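Local coordinates for SspB protein (Streptomyces clavuligerus, PDB 6JUF) that probably cleaves DNA as part of the phosphorothioation-sensing SspABCD-SspE defence system against phages, at residues D274-L279 against G296-T301; L239-R244 against L254-N259. All blocks are in the same frame, centred on the assembly; numbering follows the deposited sequence.

Interaction 1: residues D274-L279 against G296-T301; sequences DIAAAL and GQRSLT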
ATOM      1  N   ASP B 274     -22.055  14.915   6.869  1.00 14.13           N
ATOM      2  CA  ASP B 274     -21.133  13.831   7.190  1.00 14.51           C
ATOM      3  C   ASP B 274     -20.285  14.201   8.419  1.00 12.80           C
ATOM      4  O   ASP B 274     -19.984  13.355   9.273  1.00 12.43           O
ATOM      5  CB  ASP B 274     -20.172  13.605   6.011  1.00 16.29           C
ATOM      6  CG  ASP B 274     -20.888  13.184   4.757  1.00 22.22           C
ATOM      7  OD1 ASP B 274     -21.816  12.363   4.878  1.00 20.66           O
ATOM      8  OD2 ASP B 274     -20.498  13.679   3.668  1.00 25.89           O
ATOM      9  N   ILE B 275     -19.837  15.445   8.462  1.00 11.24           N
ATOM     10  CA  ILE B 275     -19.079  15.926   9.602  1.00  8.77           C
ATOM     11  C   ILE B 275     -19.983  15.921  10.842  1.00 11.93           C
ATOM     12  O   ILE B 275     -19.553  15.546  11.929  1.00 12.20           O
ATOM     13  CB  ILE B 275     -18.537  17.324   9.323  1.00 11.67           C
ATOM     14  CG1 ILE B 275     -17.505  17.302   8.174  1.00 11.88           C
ATOM     15  CG2 ILE B 275     -17.899  17.933  10.546  1.00 13.58           C
ATOM     16  CD1 ILE B 275     -17.214  18.694   7.627  1.00 13.52           C
ATOM     17  N   ALA B 276     -21.233  16.352  10.680  1.00 10.44           N
ATOM     18  CA  ALA B 276     -22.148  16.356  11.838  1.00 13.80           C
ATOM     19  C   ALA B 276     -22.366  14.970  12.370  1.00 14.03           C
ATOM     20  O   ALA B 276     -22.391  14.755  13.586  1.00 12.41           O
ATOM     21  CB  ALA B 276     -23.489  16.959  11.411  1.00 14.76           C
ATOM     22  N   ALA B 277     -22.552  14.022  11.463  1.00 11.84           N
ATOM     23  CA  ALA B 277     -22.830  12.637  11.897  1.00 13.86           C
ATOM     24  C   ALA B 277     -21.645  12.035  12.644  1.00 14.17           C
ATOM     25  O   ALA B 277     -21.828  11.331  13.663  1.00 15.73           O
ATOM     26  CB  ALA B 277     -23.240  11.755  10.740  1.00 15.18           C
ATOM     27  N   ALA B 278     -20.433  12.326  12.198  1.00 11.26           N
ATOM     28  CA  ALA B 278     -19.232  11.836  12.894  1.00 10.80           C
ATOM     29  C   ALA B 278     -19.112  12.486  14.269  1.00 12.27           C
ATOM     30  O   ALA B 278     -18.786  11.800  15.252  1.00 11.75           O
ATOM     31  CB  ALA B 278     -17.985  12.116  12.074  1.00 10.93           C
ATOM     32  N   LEU B 279     -19.367  13.802  14.354  1.00 10.89           N
ATOM     33  CA  LEU B 279     -19.192  14.495  15.622  1.00 10.64           C
ATOM     34  C   LEU B 279     -20.269  14.028  16.623  1.00 12.82           C
ATOM     35  O   LEU B 279     -20.042  13.999  17.825  1.00 13.12           O
ATOM     36  CB  LEU B 279     -19.248  16.013  15.409  1.00 11.41           C
ATOM     37  CG  LEU B 279     -18.105  16.636  14.614  1.00 10.16           C
ATOM     38  CD1 LEU B 279     -18.392  18.108  14.340  1.00 13.24           C
ATOM     39  CD2 LEU B 279     -16.760  16.416  15.281  1.00 12.71           C
ATOM     40  N   GLY B 296     -29.801  29.599  13.866  1.00 41.58           N
ATOM     41  CA  GLY B 296     -29.876  28.294  14.470  1.00 39.45           C
ATOM     42  C   GLY B 296     -28.942  27.574  13.509  1.00 43.40           C
ATOM     43  O   GLY B 296     -29.369  26.862  12.587  1.00 52.77           O
ATOM     44  N   GLN B 297     -27.656  27.863  13.680  1.00 28.27           N
ATOM     45  CA  GLN B 297     -26.594  27.129  13.021  1.00 27.95           C
ATOM     46  C   GLN B 297     -25.946  26.249  14.082  1.00 24.84           C
ATOM     47  O   GLN B 297     -25.960  26.621  15.241  1.00 23.98           O
ATOM     48  CB  GLN B 297     -25.583  28.107  12.437  1.00 31.62           C
ATOM     49  CG  GLN B 297     -24.917  28.979  13.480  1.00 40.26           C
ATOM     50  CD  GLN B 297     -23.453  29.252  13.175  1.00 54.87           C
ATOM     51  OE1 GLN B 297     -22.845  28.601  12.301  1.00 64.48           O
ATOM     52  NE2 GLN B 297     -22.864  30.205  13.905  1.00 53.66           N
ATOM     53  N   ARG B 298     -25.426  25.078  13.709  1.00 20.54           N
ATOM     54  CA  ARG B 298     -24.853  24.190  14.690  1.00 19.94           C
ATOM     55  C   ARG B 298     -23.375  24.449  14.838  1.00 19.69           C
ATOM     56  O   ARG B 298     -22.689  24.766  13.879  1.00 17.88           O
ATOM     57  CB  ARG B 298     -25.072  22.709  14.304  1.00 27.89           C
ATOM     58  CG  ARG B 298     -26.517  22.269  14.425  1.00 36.83           C
ATOM     59  CD  ARG B 298     -26.701  20.972  15.204  1.00 37.30           C
ATOM     60  NE  ARG B 298     -26.452  19.827  14.353  1.00 33.49           N
ATOM     61  CZ  ARG B 298     -26.446  18.542  14.731  1.00 35.45           C
ATOM     62  NH1 ARG B 298     -26.673  18.153  15.997  1.00 32.37           N
ATOM     63  NH2 ARG B 298     -26.184  17.623  13.818  1.00 35.22           N
ATOM     64  N   SER B 299     -22.896  24.252  16.047  1.00 14.06           N
ATOM     65  CA  SER B 299     -21.492  24.306  16.359  1.00 13.58           C
ATOM     66  C   SER B 299     -21.078  23.104  17.184  1.00 14.86           C
ATOM     67  O   SER B 299     -21.881  22.500  17.964  1.00 15.33           O
ATOM     68  CB  SER B 299     -21.121  25.564  17.140  1.00 19.58           C
ATOM     69  OG  SER B 299     -21.332  26.714  16.328  1.00 17.65           O
ATOM     70  N   LEU B 300     -19.802  22.776  17.029  1.00 12.82           N
ATOM     71  CA  LEU B 300     -19.133  21.869  17.968  1.00 13.51           C
ATOM     72  C   LEU B 300     -18.564  22.667  19.132  1.00 14.23           C
ATOM     73  O   LEU B 300     -17.818  23.650  18.936  1.00 11.60           O
ATOM     74  CB  LEU B 300     -18.007  21.140  17.243  1.00 14.38           C
ATOM     75  CG  LEU B 300     -16.974  20.338  18.067  1.00 13.16           C
ATOM     76  CD1 LEU B 300     -17.638  19.105  18.675  1.00 15.80           C
ATOM     77  CD2 LEU B 300     -15.784  19.952  17.163  1.00 12.87           C
ATOM     78  N   THR B 301     -18.943  22.291  20.361  1.00 13.17           N
ATOM     79  CA  THR B 301     -18.408  22.935  21.532  1.00 13.22           C
ATOM     80  C   THR B 301     -17.452  22.005  22.263  1.00 13.39           C
ATOM     81  O   THR B 301     -17.624  20.763  22.232  1.00 12.93           O
ATOM     82  CB  THR B 301     -19.514  23.424  22.469  1.00 13.98           C
ATOM     83  OG1 THR B 301     -20.169  22.302  23.087  1.00 15.76           O
ATOM     84  CG2 THR B 301     -20.488  24.323  21.672  1.00 11.13           C
TER
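Leu-279 and Leu-300 meet through their methyl ends, CD2 of Leu-279 lying 4.1 Å from CD2 of Leu-300, and the two side chains run at about a right angle to each other. The contact joins the long helix 272-285 to 298-302, the central strand of a three-stranded antiparallel sheet, in a region whose order of helices and strands is consistent with a winged helix. Both leucines are buried, as branched apolar side chains should be where a helix packs on a sheet. The strand residue reaches inward with CG anti to its backbone N (chi1 168°), whereas in Leu-279 it is the carbonyl carbon that CG opposes, which lays CG beside N. A second touch lies nearer the edge: CB of Ala-276 is 3.7 Å from NH2 of Arg-298. The small alanine methyl lets the guanidinium come close to the helix, and the arginine chain, bent at chi2 and chi3, carries its charged end there. NH1 of Arg-298 forms a salt bridge with OE1 of Glu-280, one residue beyond Leu-279, so the partly exposed charge keeps a partner, while the arginine side chain also touches Leu-291 and Glu-293 of the adjoining strand 289-293. Strand alternation explains the pairing, for Arg-298 and Leu-300 point toward the helix and the intervening Ser-299 points away. Outward from this shell, Leu-279 also packs on Leu-254, Leu-257 and Ala-235, where three helices share a core. The helix is held regular at this point by Leu-279 N donating to Ile-275 O, 3.0 Å away.

Interaction 2: residues L239-R244 against L254-N259; sequences LDYAAR and LARLAN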
ATOM      1  N   LEU B 239     -11.276  19.093  15.821  1.00  9.13           N
ATOM      2  CA  LEU B 239     -10.705  19.656  17.052  1.00 10.74           C
ATOM      3  C   LEU B 239      -9.302  20.203  16.837  1.00 11.61           C
ATOM      4  O   LEU B 239      -8.959  21.284  17.354  1.00 13.03           O
ATOM      5  CB  LEU B 239     -10.742  18.605  18.150  1.00  9.89           C
ATOM      6  CG  LEU B 239     -12.127  18.284  18.717  1.00  9.09           C
ATOM      7  CD1 LEU B 239     -12.075  16.872  19.379  1.00  9.28           C
ATOM      8  CD2 LEU B 239     -12.649  19.342  19.686  1.00 11.73           C
ATOM      9  N   ASP B 240      -8.513  19.468  16.012  1.00  9.72           N
ATOM     10  CA  ASP B 240      -7.161  19.930  15.690  1.00 10.44           C
ATOM     11  C   ASP B 240      -7.235  21.261  14.918  1.00 10.23           C
ATOM     12  O   ASP B 240      -6.449  22.175  15.143  1.00 11.13           O
ATOM     13  CB  ASP B 240      -6.482  18.860  14.862  1.00 10.92           C
ATOM     14  CG  ASP B 240      -5.011  19.138  14.587  1.00 10.60           C
ATOM     15  OD1 ASP B 240      -4.256  19.430  15.533  1.00 12.22           O
ATOM     16  OD2 ASP B 240      -4.627  19.055  13.395  1.00 10.86           O
ATOM     17  N   TYR B 241      -8.242  21.341  14.005  1.00 10.50           N
ATOM     18  CA  TYR B 241      -8.455  22.579  13.243  1.00 10.52           C
ATOM     19  C   TYR B 241      -8.772  23.750  14.190  1.00 10.27           C
ATOM     20  O   TYR B 241      -8.186  24.830  14.105  1.00 10.47           O
ATOM     21  CB  TYR B 241      -9.536  22.395  12.173  1.00  9.21           C
ATOM     22  CG  TYR B 241      -9.665  23.623  11.321  1.00  9.92           C
ATOM     23  CD1 TYR B 241      -8.729  23.852  10.266  1.00 10.20           C
ATOM     24  CD2 TYR B 241     -10.641  24.583  11.556  1.00 12.30           C
ATOM     25  CE1 TYR B 241      -8.844  25.016   9.509  1.00 13.17           C
ATOM     26  CE2 TYR B 241     -10.722  25.748  10.805  1.00 12.87           C
ATOM     27  CZ  TYR B 241      -9.823  25.943   9.779  1.00 13.85           C
ATOM     28  OH  TYR B 241      -9.870  27.073   9.030  1.00 14.17           O
ATOM     29  N   ALA B 242      -9.718  23.519  15.112  1.00 11.19           N
ATOM     30  CA  ALA B 242     -10.081  24.522  16.092  1.00 12.78           C
ATOM     31  C   ALA B 242      -8.872  24.985  16.912  1.00 11.50           C
ATOM     32  O   ALA B 242      -8.719  26.165  17.224  1.00 14.71           O
ATOM     33  CB  ALA B 242     -11.193  23.980  16.979  1.00 11.26           C
ATOM     34  N   ALA B 243      -8.019  24.016  17.264  1.00 10.22           N
ATOM     35  CA  ALA B 243      -6.816  24.237  18.054  1.00 13.17           C
ATOM     36  C   ALA B 243      -5.791  25.205  17.430  1.00 14.14           C
ATOM     37  O   ALA B 243      -4.955  25.723  18.119  1.00 17.78           O
ATOM     38  CB  ALA B 243      -6.159  22.916  18.404  1.00 11.75           C
ATOM     39  N   ARG B 244      -5.881  25.399  16.120  1.00 11.31           N
ATOM     40  CA  ARG B 244      -5.022  26.337  15.446  1.00 12.21           C
ATOM     41  C   ARG B 244      -5.214  27.740  16.014  1.00 15.84           C
ATOM     42  O   ARG B 244      -4.281  28.503  15.998  1.00 18.37           O
ATOM     43  CB  ARG B 244      -5.355  26.359  13.948  1.00 13.23           C
ATOM     44  CG  ARG B 244      -5.040  25.049  13.275  1.00 10.67           C
ATOM     45  CD  ARG B 244      -5.405  25.176  11.790  1.00 14.34           C
ATOM     46  NE  ARG B 244      -5.200  23.895  11.065  1.00 12.27           N
ATOM     47  CZ  ARG B 244      -5.106  23.772   9.749  1.00 14.08           C
ATOM     48  NH1 ARG B 244      -5.263  24.823   8.903  1.00 14.83           N
ATOM     49  NH2 ARG B 244      -4.871  22.536   9.240  1.00 13.04           N
ATOM     50  N   LEU B 254     -20.283  24.217  12.427  1.00 13.81           N
ATOM     51  CA  LEU B 254     -20.272  23.174  11.402  1.00 13.87           C
ATOM     52  C   LEU B 254     -20.049  23.774  10.005  1.00 15.27           C
ATOM     53  O   LEU B 254     -19.401  23.158   9.176  1.00 13.61           O
ATOM     54  CB  LEU B 254     -21.518  22.303  11.442  1.00 19.47           C
ATOM     55  CG  LEU B 254     -21.485  21.058  12.333  1.00 20.21           C
ATOM     56  CD1 LEU B 254     -20.697  19.955  11.592  1.00 24.02           C
ATOM     57  CD2 LEU B 254     -20.837  21.322  13.683  1.00 24.78           C
ATOM     58  N   ALA B 255     -20.610  24.942   9.740  1.00 15.43           N
ATOM     59  CA  ALA B 255     -20.429  25.577   8.429  1.00 16.55           C
ATOM     60  C   ALA B 255     -18.953  25.844   8.141  1.00 16.34           C
ATOM     61  O   ALA B 255     -18.494  25.605   7.002  1.00 15.50           O
ATOM     62  CB  ALA B 255     -21.212  26.912   8.399  1.00 18.16           C
ATOM     63  N   ARG B 256     -18.210  26.346   9.134  1.00 13.71           N
ATOM     64  CA  ARG B 256     -16.752  26.555   8.978  1.00 14.02           C
ATOM     65  C   ARG B 256     -16.014  25.228   8.832  1.00 14.13           C
ATOM     66  O   ARG B 256     -15.119  25.099   7.979  1.00 15.31           O
ATOM     67  CB  ARG B 256     -16.174  27.317  10.150  1.00 15.99           C
ATOM     68  CG  ARG B 256     -16.512  28.824  10.122  1.00 17.60           C
ATOM     69  CD  ARG B 256     -15.982  29.489  11.375  1.00 18.06           C
ATOM     70  NE  ARG B 256     -14.522  29.372  11.407  1.00 18.76           N
ATOM     71  CZ  ARG B 256     -13.756  29.495  12.486  1.00 23.63           C
ATOM     72  NH1 ARG B 256     -14.283  29.741  13.688  1.00 22.80           N
ATOM     73  NH2 ARG B 256     -12.430  29.355  12.356  1.00 21.44           N
ATOM     74  N   LEU B 257     -16.364  24.238   9.661  1.00 11.35           N
ATOM     75  CA  LEU B 257     -15.727  22.923   9.472  1.00 12.11           C
ATOM     76  C   LEU B 257     -15.920  22.332   8.069  1.00 10.94           C
ATOM     77  O   LEU B 257     -14.990  21.728   7.509  1.00 12.54           O
ATOM     78  CB  LEU B 257     -16.176  21.910  10.530  1.00 11.52           C
ATOM     79  CG  LEU B 257     -15.716  22.189  11.976  1.00 11.34           C
ATOM     80  CD1 LEU B 257     -16.517  21.262  12.899  1.00 11.19           C
ATOM     81  CD2 LEU B 257     -14.199  21.990  12.158  1.00 10.67           C
ATOM     82  N   ALA B 258     -17.110  22.506   7.505  1.00 13.53           N
ATOM     83  CA  ALA B 258     -17.449  21.989   6.200  1.00 11.67           C
ATOM     84  C   ALA B 258     -16.852  22.828   5.082  1.00 14.38           C
ATOM     85  O   ALA B 258     -16.588  22.255   4.032  1.00 16.31           O
ATOM     86  CB  ALA B 258     -18.981  21.984   6.043  1.00 13.13           C
ATOM     87  N   ASN B 259     -16.735  24.163   5.264  1.00 12.92           N
ATOM     88  CA  ASN B 259     -16.463  25.029   4.105  1.00 15.57           C
ATOM     89  C   ASN B 259     -15.178  25.872   4.117  1.00 13.51           C
ATOM     90  O   ASN B 259     -14.755  26.373   3.048  1.00 14.29           O
ATOM     91  CB  ASN B 259     -17.644  25.969   3.903  1.00 15.28           C
ATOM     92  CG  ASN B 259     -18.928  25.209   3.666  1.00 22.21           C
ATOM     93  OD1 ASN B 259     -18.996  24.374   2.807  1.00 28.21           O
ATOM     94  ND2 ASN B 259     -19.929  25.468   4.465  1.00 32.71           N
TER
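Tyr-241 meets two side chains of the short helix 254-259 at its CD2 and CE2 atoms, Leu-257 and Arg-256 coming obliquely from opposite sides of the ring plane. CD2 of Tyr-241 lies 4.4 Å from CD2 of Leu-257, and CE2 of the same ring lies 4.3 Å from NH2 of Arg-256. In what is probably a winged helix, the contact packs the first helix, 231-243, against the second. The ring reaches across because CG is anti to the backbone N (chi1 -175°). A tyrosine suits the place, offering carbon to the buried Leu-257 while its hydroxyl can meet a polar group at the rim. That group is Glu-260, whose OE2 is hydrogen-bonded to Tyr-241 OH and whose OE1 forms a salt bridge with Arg-256 NE, so one carboxylate ties together the two side chains that touch. Arg-256 is exposed; its long chain turns at chi3 (63°), bringing the guanidinium toward the outer part of the tyrosine ring, and this charge would probably help keep Glu-260 ionised. Within its own segment the tyrosine has another neighbour: one face of the Arg-244 guanidinium lies under CD1 of Tyr-241, which stands 3.5 Å from its plane and off-centre.

Overall arrangement
From the N terminus, helix 231-243 comes first; after strand 250-253 the chain turns straight into helix 254-259, and interaction 2 closes the nine-residue connection through that strand. Only then does interaction 1 open, on helix 272-285, and it closes through strands 289-293 and 298-302. The two contacts follow in series, neither nested nor crossed, with centres about 10 Å apart. They nevertheless touch. Ile-275 CG2 packs 3.6 Å from Leu-254 CD1, and Arg-298 O probably accepts a hydrogen bond from Leu-254 N. Helix 254-259, a partner in interaction 2, thus also touches both segments of interaction 1, joining the helical part of the probable winged helix to its sheet.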